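Local coordinates for protein delta toxin (Clostridium perfringens, PDB 2YGT) that acts as a haemolysin of the beta-pore-forming class, probably assembling into a transmembrane beta-barrel that perforates host cell membranes, at residues A[109-114]-A[171-176]; A[158-163]-A[176-181]; A[69-74]-A[246-251]; A[89-94]-A[251-256]. All coordinates share one frame; numbering follows the deposited sequence.

Contact 1 (A[109-114]-A[171-176]); sequences VDSVPK and ASWNTE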
loop_
_atom_site.group_PDB
_atom_site.type_symbol
_atom_site.label_atom_id
_atom_site.label_comp_id
_atom_site.label_asym_id
_atom_site.label_seq_id
_atom_site.Cartn_x
_atom_site.Cartn_y
_atom_site.Cartn_z
ATOM N N VAL A 109 -0.200 -15.206 8.373
ATOM C CA VAL A 109 -1.382 -15.593 9.139
ATOM C C VAL A 109 -2.395 -14.464 9.329
ATOM O O VAL A 109 -3.507 -14.694 9.805
ATOM C CB VAL A 109 -1.001 -16.205 10.504
ATOM C CG1 VAL A 109 -0.149 -17.453 10.297
ATOM C CG2 VAL A 109 -0.279 -15.180 11.362
ATOM N N ASP A 110 -2.009 -13.250 8.952
ATOM C CA ASP A 110 -2.940 -12.127 8.942
ATOM C C ASP A 110 -2.326 -10.919 8.246
ATOM O O ASP A 110 -1.105 -10.825 8.107
ATOM C CB ASP A 110 -3.381 -11.760 10.361
ATOM C CG ASP A 110 -4.858 -11.415 10.440
ATOM O OD1 ASP A 110 -5.378 -10.790 9.493
ATOM O OD2 ASP A 110 -5.503 -11.776 11.445
ATOM N N SER A 111 -3.178 -10.002 7.802
ATOM C CA SER A 111 -2.719 -8.803 7.112
ATOM C C SER A 111 -3.762 -7.690 7.146
ATOM O O SER A 111 -4.942 -7.933 7.398
ATOM C CB SER A 111 -2.344 -9.129 5.662
ATOM O OG SER A 111 -3.440 -9.678 4.953
ATOM N N VAL A 112 -3.315 -6.469 6.891
ATOM C CA VAL A 112 -4.203 -5.318 6.830
ATOM C C VAL A 112 -3.690 -4.373 5.751
ATOM O O VAL A 112 -2.485 -4.332 5.492
ATOM C CB VAL A 112 -4.248 -4.575 8.176
ATOM C CG1 VAL A 112 -5.110 -5.336 9.181
ATOM C CG2 VAL A 112 -2.836 -4.363 8.711
ATOM N N PRO A 113 -4.595 -3.606 5.115
ATOM C CA PRO A 113 -6.044 -3.532 5.356
ATOM C C PRO A 113 -6.790 -4.799 4.940
ATOM O O PRO A 113 -6.307 -5.553 4.094
ATOM C CB PRO A 113 -6.495 -2.358 4.472
ATOM C CG PRO A 113 -5.244 -1.636 4.084
ATOM C CD PRO A 113 -4.163 -2.659 4.073
ATOM N N LYS A 114 -7.960 -5.021 5.535
ATOM C CA LYS A 114 -8.804 -6.159 5.187
ATOM C C LYS A 114 -9.908 -5.716 4.247
ATOM O O LYS A 114 -10.294 -4.548 4.240
ATOM C CB LYS A 114 -9.455 -6.758 6.432
ATOM C CG LYS A 114 -8.491 -7.232 7.491
ATOM C CD LYS A 114 -9.257 -7.722 8.706
ATOM C CE LYS A 114 -8.326 -8.117 9.827
ATOM N NZ LYS A 114 -9.082 -8.490 11.049
ATOM N N ALA A 171 -0.385 -11.643 0.197
ATOM C CA ALA A 171 -1.336 -10.591 0.520
ATOM C C ALA A 171 -1.231 -9.517 -0.554
ATOM O O ALA A 171 -0.140 -9.021 -0.828
ATOM C CB ALA A 171 -1.040 -10.011 1.890
ATOM N N SER A 172 -2.363 -9.168 -1.160
ATOM C CA SER A 172 -2.385 -8.234 -2.280
ATOM C C SER A 172 -3.411 -7.122 -2.087
ATOM O O SER A 172 -4.518 -7.368 -1.608
ATOM C CB SER A 172 -2.700 -8.982 -3.571
ATOM O OG SER A 172 -1.892 -10.130 -3.688
ATOM N N TRP A 173 -3.047 -5.905 -2.483
ATOM C CA TRP A 173 -3.953 -4.770 -2.371
ATOM C C TRP A 173 -4.049 -3.990 -3.676
ATOM O O TRP A 173 -3.045 -3.729 -4.338
ATOM C CB TRP A 173 -3.512 -3.829 -1.248
ATOM C CG TRP A 173 -3.507 -4.451 0.110
ATOM C CD1 TRP A 173 -4.538 -4.485 1.002
ATOM C CD2 TRP A 173 -2.411 -5.125 0.737
ATOM N NE1 TRP A 173 -4.152 -5.143 2.149
ATOM C CE2 TRP A 173 -2.850 -5.546 2.009
ATOM C CE3 TRP A 173 -1.100 -5.415 0.344
ATOM C CZ2 TRP A 173 -2.026 -6.242 2.889
ATOM C CZ3 TRP A 173 -0.283 -6.107 1.221
ATOM C CH2 TRP A 173 -0.749 -6.512 2.478
ATOM N N ASN A 174 -5.274 -3.630 -4.039
ATOM C CA ASN A 174 -5.521 -2.730 -5.155
ATOM C C ASN A 174 -6.024 -1.396 -4.632
ATOM O O ASN A 174 -7.052 -1.328 -3.955
ATOM C CB ASN A 174 -6.551 -3.318 -6.120
ATOM C CG ASN A 174 -5.934 -4.275 -7.122
ATOM O OD1 ASN A 174 -4.712 -4.340 -7.266
ATOM N ND2 ASN A 174 -6.779 -5.016 -7.830
ATOM N N THR A 175 -5.284 -0.337 -4.933
ATOM C CA THR A 175 -5.742 1.013 -4.649
ATOM C C THR A 175 -6.107 1.692 -5.966
ATOM O O THR A 175 -5.237 2.144 -6.713
ATOM C CB THR A 175 -4.685 1.818 -3.886
ATOM O OG1 THR A 175 -4.376 1.136 -2.665
ATOM C CG2 THR A 175 -5.204 3.206 -3.566
ATOM N N GLU A 176 -7.406 1.747 -6.239
ATOM C CA GLU A 176 -7.913 2.205 -7.525
ATOM C C GLU A 176 -8.788 3.445 -7.383
ATOM O O GLU A 176 -9.507 3.600 -6.396
ATOM C CB GLU A 176 -8.711 1.082 -8.188
ATOM C CG GLU A 176 -9.156 1.375 -9.610
ATOM C CD GLU A 176 -9.864 0.192 -10.246
ATOM O OE1 GLU A 176 -9.665 -0.948 -9.771
ATOM O OE2 GLU A 176 -10.618 0.401 -11.218
#
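Trp173 and Pro113 make the close-packed part of this contact. The indole N-H, Trp173 NE1, donates to Pro113 O at 2.9 Å (161°), and the acceptor lies in the ring plane. The carbonyl receives the bond in its own plane, on a lone pair. With chi1 at -62°, CG stands beside the backbone N of Trp173 and the indole reaches across to the other segment. A cis peptide bond precedes Pro113 and its ring crosses the indole obliquely, CD lying 3.6 Å from Trp173 CD1. The two strands run nearly parallel, their axes in these segments coming within 8.4 Å at 17°, and belong to different sheets: they face each other across a beta-sandwich, with Trp173 filling the gap and stacking on Phe229. The packing is looser at Ser111, where small side chains suit the narrower spacing: OG is 3.9 Å from Ala171 CB, while its main polar partner is Gln163, with Asp166 weaker. Beyond it, Asp110 is partly exposed and turns OD1 back to Ser111 N at 2.9 Å. Asp110 and Asp166 bind zinc in a structure of this protein, and a zinc ion lies about 5 Å from the Ser111 side chain.

Contact 2 (A[158-163]-A[176-181]); sequences DYNTIQ and EFAETR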
loop_
_atom_site.group_PDB
_atom_site.type_symbol
_atom_site.label_atom_id
_atom_site.label_comp_id
_atom_site.label_asym_id
_atom_site.label_seq_id
_atom_site.Cartn_x
_atom_site.Cartn_y
_atom_site.Cartn_z
ATOM N N ASP A 158 -9.933 10.081 -2.897
ATOM C CA ASP A 158 -10.572 9.745 -4.168
ATOM C C ASP A 158 -10.295 8.321 -4.642
ATOM O O ASP A 158 -10.754 7.921 -5.712
ATOM C CB ASP A 158 -10.184 10.749 -5.257
ATOM C CG ASP A 158 -10.631 12.159 -4.933
ATOM O OD1 ASP A 158 -11.446 12.319 -4.002
ATOM O OD2 ASP A 158 -10.168 13.103 -5.608
ATOM N N TYR A 159 -9.547 7.564 -3.847
ATOM C CA TYR A 159 -9.241 6.172 -4.167
ATOM C C TYR A 159 -9.816 5.229 -3.118
ATOM O O TYR A 159 -10.098 5.632 -1.991
ATOM C CB TYR A 159 -7.726 5.956 -4.248
ATOM C CG TYR A 159 -7.069 6.522 -5.487
ATOM C CD1 TYR A 159 -6.988 7.897 -5.692
ATOM C CD2 TYR A 159 -6.508 5.680 -6.445
ATOM C CE1 TYR A 159 -6.379 8.414 -6.824
ATOM C CE2 TYR A 159 -5.897 6.190 -7.576
ATOM C CZ TYR A 159 -5.835 7.555 -7.760
ATOM O OH TYR A 159 -5.223 8.060 -8.889
ATOM N N ASN A 160 -9.984 3.967 -3.501
ATOM C CA ASN A 160 -10.349 2.917 -2.561
ATOM C C ASN A 160 -9.298 1.814 -2.554
ATOM O O ASN A 160 -8.610 1.593 -3.552
ATOM C CB ASN A 160 -11.716 2.322 -2.905
ATOM C CG ASN A 160 -12.862 3.272 -2.603
ATOM O OD1 ASN A 160 -14.031 2.901 -2.706
ATOM N ND2 ASN A 160 -12.534 4.502 -2.226
ATOM N N THR A 161 -9.177 1.123 -1.427
ATOM C CA THR A 161 -8.252 0.001 -1.322
ATOM C C THR A 161 -9.014 -1.299 -1.089
ATOM O O THR A 161 -9.865 -1.389 -0.203
ATOM C CB THR A 161 -7.223 0.201 -0.182
ATOM O OG1 THR A 161 -6.419 1.353 -0.461
ATOM C CG2 THR A 161 -6.321 -1.018 -0.057
ATOM N N ILE A 162 -8.712 -2.303 -1.900
ATOM C CA ILE A 162 -9.295 -3.620 -1.712
ATOM C C ILE A 162 -8.200 -4.676 -1.626
ATOM O O ILE A 162 -7.249 -4.662 -2.408
ATOM C CB ILE A 162 -10.256 -3.979 -2.858
ATOM C CG1 ILE A 162 -10.711 -5.433 -2.734
ATOM C CG2 ILE A 162 -9.585 -3.755 -4.197
ATOM C CD1 ILE A 162 -11.856 -5.791 -3.647
ATOM N N GLN A 163 -8.324 -5.584 -0.665
ATOM C CA GLN A 163 -7.405 -6.709 -0.588
ATOM C C GLN A 163 -7.856 -7.794 -1.553
ATOM O O GLN A 163 -8.891 -8.431 -1.350
ATOM C CB GLN A 163 -7.297 -7.260 0.836
ATOM C CG GLN A 163 -6.269 -8.379 0.956
ATOM C CD GLN A 163 -5.842 -8.642 2.384
ATOM O OE1 GLN A 163 -6.657 -8.994 3.235
ATOM N NE2 GLN A 163 -4.551 -8.489 2.651
ATOM N N GLU A 176 -7.406 1.747 -6.239
ATOM C CA GLU A 176 -7.913 2.205 -7.525
ATOM C C GLU A 176 -8.788 3.445 -7.383
ATOM O O GLU A 176 -9.507 3.600 -6.396
ATOM C CB GLU A 176 -8.711 1.082 -8.188
ATOM C CG GLU A 176 -9.156 1.375 -9.610
ATOM C CD GLU A 176 -9.864 0.192 -10.246
ATOM O OE1 GLU A 176 -9.665 -0.948 -9.771
ATOM O OE2 GLU A 176 -10.618 0.401 -11.218
ATOM N N PHE A 177 -8.723 4.322 -8.380
ATOM C CA PHE A 177 -9.517 5.545 -8.369
ATOM C C PHE A 177 -10.999 5.213 -8.238
ATOM O O PHE A 177 -11.496 4.273 -8.859
ATOM C CB PHE A 177 -9.263 6.389 -9.627
ATOM C CG PHE A 177 -9.933 7.737 -9.591
ATOM C CD1 PHE A 177 -11.228 7.896 -10.058
ATOM C CD2 PHE A 177 -9.277 8.842 -9.071
ATOM C CE1 PHE A 177 -11.853 9.128 -10.008
ATOM C CE2 PHE A 177 -9.897 10.077 -9.023
ATOM C CZ PHE A 177 -11.189 10.219 -9.494
ATOM N N ALA A 178 -11.703 5.989 -7.423
ATOM C CA ALA A 178 -13.112 5.731 -7.171
ATOM C C ALA A 178 -14.003 6.739 -7.886
ATOM O O ALA A 178 -14.691 6.394 -8.848
ATOM C CB ALA A 178 -13.398 5.727 -5.670
ATOM N N GLU A 179 -13.979 7.985 -7.421
ATOM C CA GLU A 179 -14.883 9.007 -7.937
ATOM C C GLU A 179 -14.475 10.399 -7.462
ATOM O O GLU A 179 -14.097 10.580 -6.303
ATOM C CB GLU A 179 -16.317 8.703 -7.501
ATOM C CG GLU A 179 -17.347 9.705 -7.993
ATOM C CD GLU A 179 -18.767 9.289 -7.655
ATOM O OE1 GLU A 179 -19.170 8.163 -8.021
ATOM O OE2 GLU A 179 -19.474 10.092 -7.017
ATOM N N THR A 180 -14.558 11.376 -8.359
ATOM C CA THR A 180 -14.182 12.749 -8.037
ATOM C C THR A 180 -15.189 13.370 -7.078
ATOM O O THR A 180 -16.282 12.843 -6.898
ATOM C CB THR A 180 -14.082 13.629 -9.313
ATOM O OG1 THR A 180 -15.398 13.911 -9.807
ATOM C CG2 THR A 180 -13.269 12.933 -10.392
ATOM N N ARG A 181 -14.819 14.491 -6.468
ATOM C CA ARG A 181 -15.710 15.182 -5.540
ATOM C C ARG A 181 -17.006 15.616 -6.220
ATOM O O ARG A 181 -18.057 15.680 -5.587
ATOM C CB ARG A 181 -15.015 16.396 -4.919
ATOM C CG ARG A 181 -15.899 17.189 -3.967
ATOM C CD ARG A 181 -15.216 18.461 -3.493
HETATM O O HOH W 1 -11.993 14.986 -6.481
HETATM O O HOH W 2 -13.979 11.126 -3.725
#
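Tyr159 and Phe177 meet as a T-shaped aromatic pair in the beta hairpin of strands 159-166 and 170-177. The edge of Phe177 points at the face of Tyr159, the planes standing 83° and the centroids 5.4 Å apart. Phe177 has CG anti to its backbone N (chi1 -173°), which turns its ring edge toward the tyrosine, and Phe177 CA also sits over the tyrosine face as a CH-pi contact, 3.8 Å from the centroid. The tyrosine hydroxyl bonds to Pro90 O. One face of the Phe177 ring meets Asp158 O. Alongside, the antiparallel ladder has Asn160 N to Glu176 O at 3.0 Å and Glu176 N to Asn160 O at 2.9 Å. Past the last pair the chain leaves the sheet, and Ala178 N still reaches Asp158 O at 2.7 Å; a small methyl suits this spot, lying beside the Asn160 amide. That amide turns back on its own strand to give ND2 to Tyr159 O. On the solvent side, the Asp158 carboxylate works through water: one molecule donates to OD2 and accepts from Arg181 N, and a second donates to Asp158 OD1 at 2.8 Å and to Glu179 O at 2.6 Å.

Contact 3 (A[69-74]-A[246-251]); sequences GFIPSG and ISLKRE
Ile71 is the first residue of segment 69-74 to press firmly on segment 246-251, its two branches dividing the work. Its chi1 sets CG1 beside the backbone N, and from there the extended branch brings CD1 to 3.9 Å from Leu248 CB. The other branch, CG2, reaches the root of the Arg250 side chain, 4.1 Å from its CB. A branched aliphatic residue suits this buried place because its two branches meet two partners, Leu248 and Arg250.

Pro72 follows and contributes mainly its carbonyl: Arg250 NH1 donates to Pro72 O at 2.7 Å. The oxygen lies in the guanidinium plane, yet the nitrogen stands about 50° above the carbonyl plane, so the bond is directed well from the arginine side alone. Arg250 gets there by running out extended and then bending at chi3 (66°), which turns the charged end onto the chain. At Ser73 the backbone takes over, its O resting 3.6 Å from Arg250 CD.

Glycine suits position 74 on two counts: the backbone turns there with a positive phi, and the lack of a side chain lets the guanidinium come close, with Gly74 CA 3.7 Å above one of its faces, near the rim.

The two strands belong to facing sheets of a beta-sandwich; the axes of the two segments approach to 8.5 Å, 29° apart. Tyr93 of strand 84-99 packs on Ile71 and Ser73, Ser73 OG bonds to Ile221 O of helix 219-222, and Ile273 of strand 263-282 backs Arg250.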
loop_
_atom_site.group_PDB
_atom_site.type_symbol
_atom_site.label_atom_id
_atom_site.label_comp_id
_atom_site.label_asym_id
_atom_site.label_seq_id
_atom_site.Cartn_x
_atom_site.Cartn_y
_atom_site.Cartn_z
ATOM N N GLY A 69 5.721 2.449 1.204
ATOM C CA GLY A 69 6.246 2.712 -0.121
ATOM C C GLY A 69 5.849 4.038 -0.735
ATOM O O GLY A 69 4.999 4.763 -0.215
ATOM N N PHE A 70 6.493 4.357 -1.850
ATOM C CA PHE A 70 6.094 5.490 -2.664
ATOM C C PHE A 70 6.136 5.094 -4.129
ATOM O O PHE A 70 7.186 4.715 -4.646
ATOM C CB PHE A 70 6.989 6.707 -2.430
ATOM C CG PHE A 70 6.621 7.895 -3.283
ATOM C CD1 PHE A 70 5.477 8.628 -3.010
ATOM C CD2 PHE A 70 7.411 8.272 -4.356
ATOM C CE1 PHE A 70 5.127 9.716 -3.792
ATOM C CE2 PHE A 70 7.068 9.360 -5.143
ATOM C CZ PHE A 70 5.924 10.084 -4.860
ATOM N N ILE A 71 4.985 5.162 -4.785
ATOM C CA ILE A 71 4.903 4.932 -6.215
ATOM C C ILE A 71 4.516 6.233 -6.899
ATOM O O ILE A 71 3.401 6.725 -6.715
ATOM C CB ILE A 71 3.861 3.848 -6.562
ATOM C CG1 ILE A 71 4.054 2.616 -5.681
ATOM C CG2 ILE A 71 3.946 3.484 -8.041
ATOM C CD1 ILE A 71 3.078 1.497 -5.972
ATOM N N PRO A 72 5.440 6.801 -7.685
ATOM C CA PRO A 72 5.173 8.051 -8.402
ATOM C C PRO A 72 3.917 7.923 -9.253
ATOM O O PRO A 72 3.662 6.856 -9.810
ATOM C CB PRO A 72 6.407 8.213 -9.290
ATOM C CG PRO A 72 7.480 7.439 -8.598
ATOM C CD PRO A 72 6.786 6.273 -7.964
ATOM N N SER A 73 3.141 8.999 -9.342
ATOM C CA SER A 73 1.896 8.981 -10.106
ATOM C C SER A 73 2.154 8.770 -11.593
ATOM O O SER A 73 1.327 8.198 -12.303
ATOM C CB SER A 73 1.111 10.278 -9.901
ATOM O OG SER A 73 1.799 11.382 -10.461
ATOM N N GLY A 74 3.305 9.243 -12.061
ATOM C CA GLY A 74 3.651 9.144 -13.465
ATOM C C GLY A 74 2.751 9.987 -14.349
ATOM O O GLY A 74 2.634 9.733 -15.547
ATOM N N ILE A 246 8.149 -8.399 -2.760
ATOM C CA ILE A 246 7.202 -7.300 -2.821
ATOM C C ILE A 246 7.140 -6.731 -4.229
ATOM O O ILE A 246 8.165 -6.375 -4.813
ATOM C CB ILE A 246 7.551 -6.198 -1.815
ATOM C CG1 ILE A 246 7.468 -6.754 -0.392
ATOM C CG2 ILE A 246 6.618 -5.010 -1.987
ATOM C CD1 ILE A 246 7.670 -5.716 0.679
ATOM N N SER A 247 5.932 -6.663 -4.777
ATOM C CA SER A 247 5.733 -6.139 -6.120
ATOM C C SER A 247 4.948 -4.834 -6.083
ATOM O O SER A 247 3.912 -4.740 -5.427
ATOM C CB SER A 247 4.999 -7.158 -6.995
ATOM O OG SER A 247 5.701 -8.384 -7.060
ATOM N N LEU A 248 5.458 -3.828 -6.785
ATOM C CA LEU A 248 4.749 -2.571 -6.955
ATOM C C LEU A 248 4.291 -2.485 -8.400
ATOM O O LEU A 248 5.081 -2.699 -9.319
ATOM C CB LEU A 248 5.662 -1.390 -6.631
ATOM C CG LEU A 248 6.510 -1.495 -5.363
ATOM C CD1 LEU A 248 7.416 -0.283 -5.236
ATOM C CD2 LEU A 248 5.640 -1.649 -4.123
ATOM N N LYS A 249 3.012 -2.185 -8.602
ATOM C CA LYS A 249 2.469 -2.071 -9.949
ATOM C C LYS A 249 1.641 -0.804 -10.080
ATOM O O LYS A 249 0.895 -0.442 -9.171
ATOM C CB LYS A 249 1.599 -3.282 -10.289
ATOM C CG LYS A 249 2.178 -4.612 -9.853
ATOM C CD LYS A 249 1.160 -5.725 -10.026
ATOM C CE LYS A 249 1.590 -6.985 -9.300
ATOM N NZ LYS A 249 0.584 -8.070 -9.451
ATOM N N ARG A 250 1.781 -0.132 -11.215
ATOM C CA ARG A 250 1.008 1.064 -11.498
ATOM C C ARG A 250 0.397 0.963 -12.890
ATOM O O ARG A 250 1.091 0.666 -13.860
ATOM C CB ARG A 250 1.895 2.308 -11.400
ATOM C CG ARG A 250 1.171 3.619 -11.669
ATOM C CD ARG A 250 2.156 4.770 -11.777
ATOM N NE ARG A 250 3.020 4.625 -12.943
ATOM C CZ ARG A 250 4.236 5.150 -13.047
ATOM N NH1 ARG A 250 4.742 5.857 -12.048
ATOM N NH2 ARG A 250 4.948 4.961 -14.150
ATOM N N GLU A 251 -0.909 1.184 -12.986
ATOM C CA GLU A 251 -1.556 1.259 -14.287
ATOM C C GLU A 251 -1.821 2.713 -14.649
ATOM O O GLU A 251 -2.396 3.460 -13.859
ATOM C CB GLU A 251 -2.860 0.462 -14.316
ATOM C CG GLU A 251 -3.531 0.487 -15.686
ATOM C CD GLU A 251 -4.840 -0.273 -15.722
ATOM O OE1 GLU A 251 -5.101 -1.061 -14.788
ATOM O OE2 GLU A 251 -5.606 -0.082 -16.691
#

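Contact 4 (A[89-94]-A[251-256]); sequences WPIKYM and EINSYH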
loop_
_atom_site.group_PDB
_atom_site.type_symbol
_atom_site.label_atom_id
_atom_site.label_comp_id
_atom_site.label_asym_id
_atom_site.label_seq_id
_atom_site.Cartn_x
_atom_site.Cartn_y
_atom_site.Cartn_z
ATOM N N TRP A 89 -2.617 9.472 -16.244
ATOM C CA TRP A 89 -2.833 9.402 -14.802
ATOM C C TRP A 89 -2.888 7.953 -14.304
ATOM O O TRP A 89 -3.185 7.038 -15.075
ATOM C CB TRP A 89 -4.121 10.152 -14.431
ATOM C CG TRP A 89 -5.365 9.513 -14.982
ATOM C CD1 TRP A 89 -5.754 9.469 -16.290
ATOM C CD2 TRP A 89 -6.380 8.824 -14.238
ATOM N NE1 TRP A 89 -6.946 8.796 -16.406
ATOM C CE2 TRP A 89 -7.351 8.387 -15.162
ATOM C CE3 TRP A 89 -6.560 8.532 -12.882
ATOM C CZ2 TRP A 89 -8.485 7.676 -14.775
ATOM C CZ3 TRP A 89 -7.690 7.825 -12.497
ATOM C CH2 TRP A 89 -8.638 7.404 -13.443
ATOM N N PRO A 90 -2.602 7.740 -13.007
ATOM C CA PRO A 90 -2.595 6.393 -12.431
ATOM C C PRO A 90 -3.987 5.986 -11.968
ATOM O O PRO A 90 -4.391 6.336 -10.859
ATOM C CB PRO A 90 -1.686 6.540 -11.199
ATOM C CG PRO A 90 -1.374 8.030 -11.076
ATOM C CD PRO A 90 -2.318 8.752 -11.980
ATOM N N ILE A 91 -4.722 5.261 -12.801
ATOM C CA ILE A 91 -6.024 4.766 -12.381
ATOM C C ILE A 91 -5.887 3.742 -11.249
ATOM O O ILE A 91 -6.742 3.673 -10.363
ATOM C CB ILE A 91 -6.811 4.157 -13.551
ATOM C CG1 ILE A 91 -8.221 3.772 -13.096
ATOM C CG2 ILE A 91 -6.076 2.952 -14.124
ATOM C CD1 ILE A 91 -9.174 3.496 -14.239
ATOM N N LYS A 92 -4.805 2.964 -11.264
ATOM C CA LYS A 92 -4.645 1.885 -10.290
ATOM C C LYS A 92 -3.209 1.662 -9.808
ATOM O O LYS A 92 -2.263 1.656 -10.596
ATOM C CB LYS A 92 -5.205 0.574 -10.848
ATOM C CG LYS A 92 -5.486 -0.465 -9.777
ATOM C CD LYS A 92 -5.468 -1.876 -10.332
ATOM C CE LYS A 92 -6.577 -2.097 -11.338
ATOM N NZ LYS A 92 -6.805 -3.551 -11.567
ATOM N N TYR A 93 -3.071 1.481 -8.497
ATOM C CA TYR A 93 -1.819 1.067 -7.881
ATOM C C TYR A 93 -2.014 -0.325 -7.292
ATOM O O TYR A 93 -3.046 -0.602 -6.682
ATOM C CB TYR A 93 -1.429 2.011 -6.746
ATOM C CG TYR A 93 -1.081 3.427 -7.144
ATOM C CD1 TYR A 93 0.199 3.754 -7.578
ATOM C CD2 TYR A 93 -2.020 4.447 -7.047
ATOM C CE1 TYR A 93 0.521 5.051 -7.920
ATOM C CE2 TYR A 93 -1.702 5.742 -7.386
ATOM C CZ TYR A 93 -0.432 6.039 -7.820
ATOM O OH TYR A 93 -0.115 7.333 -8.160
ATOM N N MET A 94 -1.027 -1.198 -7.457
ATOM C CA MET A 94 -1.128 -2.546 -6.902
ATOM C C MET A 94 0.111 -2.910 -6.094
ATOM O O MET A 94 1.236 -2.643 -6.515
ATOM C CB MET A 94 -1.351 -3.571 -8.016
ATOM C CG MET A 94 -2.515 -3.236 -8.938
ATOM S SD MET A 94 -2.689 -4.394 -10.309
ATOM C CE MET A 94 -3.096 -5.908 -9.441
ATOM N N GLU A 251 -0.909 1.184 -12.986
ATOM C CA GLU A 251 -1.556 1.259 -14.287
ATOM C C GLU A 251 -1.821 2.713 -14.649
ATOM O O GLU A 251 -2.396 3.460 -13.859
ATOM C CB GLU A 251 -2.860 0.462 -14.316
ATOM C CG GLU A 251 -3.531 0.487 -15.686
ATOM C CD GLU A 251 -4.840 -0.273 -15.722
ATOM O OE1 GLU A 251 -5.101 -1.061 -14.788
ATOM O OE2 GLU A 251 -5.606 -0.082 -16.691
ATOM N N ILE A 252 -1.391 3.105 -15.842
ATOM C CA ILE A 252 -1.609 4.459 -16.328
ATOM C C ILE A 252 -2.715 4.466 -17.372
ATOM O O ILE A 252 -2.758 3.601 -18.246
ATOM C CB ILE A 252 -0.335 5.033 -16.970
ATOM C CG1 ILE A 252 0.778 5.170 -15.931
ATOM C CG2 ILE A 252 -0.620 6.382 -17.622
ATOM C CD1 ILE A 252 0.776 6.497 -15.217
ATOM N N ASN A 253 -3.614 5.440 -17.274
ATOM C CA ASN A 253 -4.625 5.656 -18.302
ATOM C C ASN A 253 -4.451 7.026 -18.951
ATOM O O ASN A 253 -3.794 7.905 -18.393
ATOM C CB ASN A 253 -6.034 5.516 -17.722
ATOM C CG ASN A 253 -6.433 4.070 -17.510
ATOM O OD1 ASN A 253 -7.559 3.776 -17.113
ATOM N ND2 ASN A 253 -5.509 3.157 -17.780
ATOM N N SER A 254 -5.031 7.200 -20.132
ATOM C CA SER A 254 -4.952 8.470 -20.838
ATOM C C SER A 254 -6.329 9.114 -20.905
ATOM O O SER A 254 -7.215 8.628 -21.608
ATOM C CB SER A 254 -4.395 8.273 -22.251
ATOM O OG SER A 254 -3.054 7.809 -22.218
ATOM N N TYR A 255 -6.504 10.198 -20.158
ATOM C CA TYR A 255 -7.742 10.964 -20.198
ATOM C C TYR A 255 -7.637 12.041 -21.274
ATOM O O TYR A 255 -6.873 12.996 -21.139
ATOM C CB TYR A 255 -8.031 11.589 -18.830
ATOM C CG TYR A 255 -9.285 12.439 -18.794
ATOM C CD1 TYR A 255 -10.544 11.852 -18.738
ATOM C CD2 TYR A 255 -9.208 13.827 -18.819
ATOM C CE1 TYR A 255 -11.691 12.626 -18.712
ATOM C CE2 TYR A 255 -10.346 14.608 -18.789
ATOM C CZ TYR A 255 -11.584 14.004 -18.735
ATOM O OH TYR A 255 -12.716 14.780 -18.704
ATOM N N HIS A 256 -8.396 11.866 -22.350
ATOM C CA HIS A 256 -8.379 12.796 -23.474
ATOM C C HIS A 256 -9.514 13.804 -23.381
ATOM O O HIS A 256 -10.653 13.440 -23.090
ATOM C CB HIS A 256 -8.527 12.035 -24.795
ATOM C CG HIS A 256 -7.336 11.202 -25.160
ATOM N ND1 HIS A 256 -6.660 11.353 -26.351
ATOM C CD2 HIS A 256 -6.706 10.208 -24.492
ATOM C CE1 HIS A 256 -5.662 10.489 -26.401
ATOM N NE2 HIS A 256 -5.667 9.782 -25.285
#
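A classic beta bulge interrupts the antiparallel pairing of strands 84-99 and 241-259 here, with Ile91 and Lys92 both opposite Glu251. Before the bulge, Trp89 and Asn253 form a hydrogen-bonded pair, Trp89 N to Asn253 O at 2.9 Å and Asn253 N to Trp89 O at 2.8 Å. After it, the ladder resumes with Glu251 N to Lys92 O, again 2.8 Å and nearly straight at 173°. The chain turns a corner at Ile91, whose CG1 is anti to its backbone N (chi1 -175°), laying CG2 against the Glu251 side chain and CD1 against the Asn253 amide. Trp89, Lys92, Glu251 and Asn253 share one face of the sheet. The indole and the Asn253 amide have perpendicular planes, Trp89 NE1 lying 3.6 Å from Asn253 CB; that N-H goes to Asn267, which also donates to Asn253 OD1, so a buried amide and indole are satisfied together. Tyr255 CB touches the indole as well, while the tyrosine hydroxyl runs off to Asn195. Lys92 NZ stays 4.4 Å from Glu251 OE1, too far for a salt bridge though the charges probably attract. Asn253 ND2 folds back to Ile252 O at 2.8 Å, standing 48° above that carbonyl's plane.

Overall arrangement
Contacts 1 and 3 span the gap between facing sheets of the sandwich, so side chains do the joining, and in each a single side-chain N-H donor grips a proline carbonyl: a buried indole in contact 1, a partly exposed guanidinium in contact 3. Contacts 2 and 4 lie within one sheet and rest on backbone ladders. Contact 4 is buried, whereas contact 2 frays into water-bridged loop. Strand 170-177 serves contacts 1 and 2, which share Glu176; strand 241-259 serves contacts 3 and 4, which share Glu251. Strand 84-99 lies between these two strands: Tyr93 O takes the N-H of Thr175, Lys249 O that of Met94, and Trp89 meets Phe177 edge-to-face.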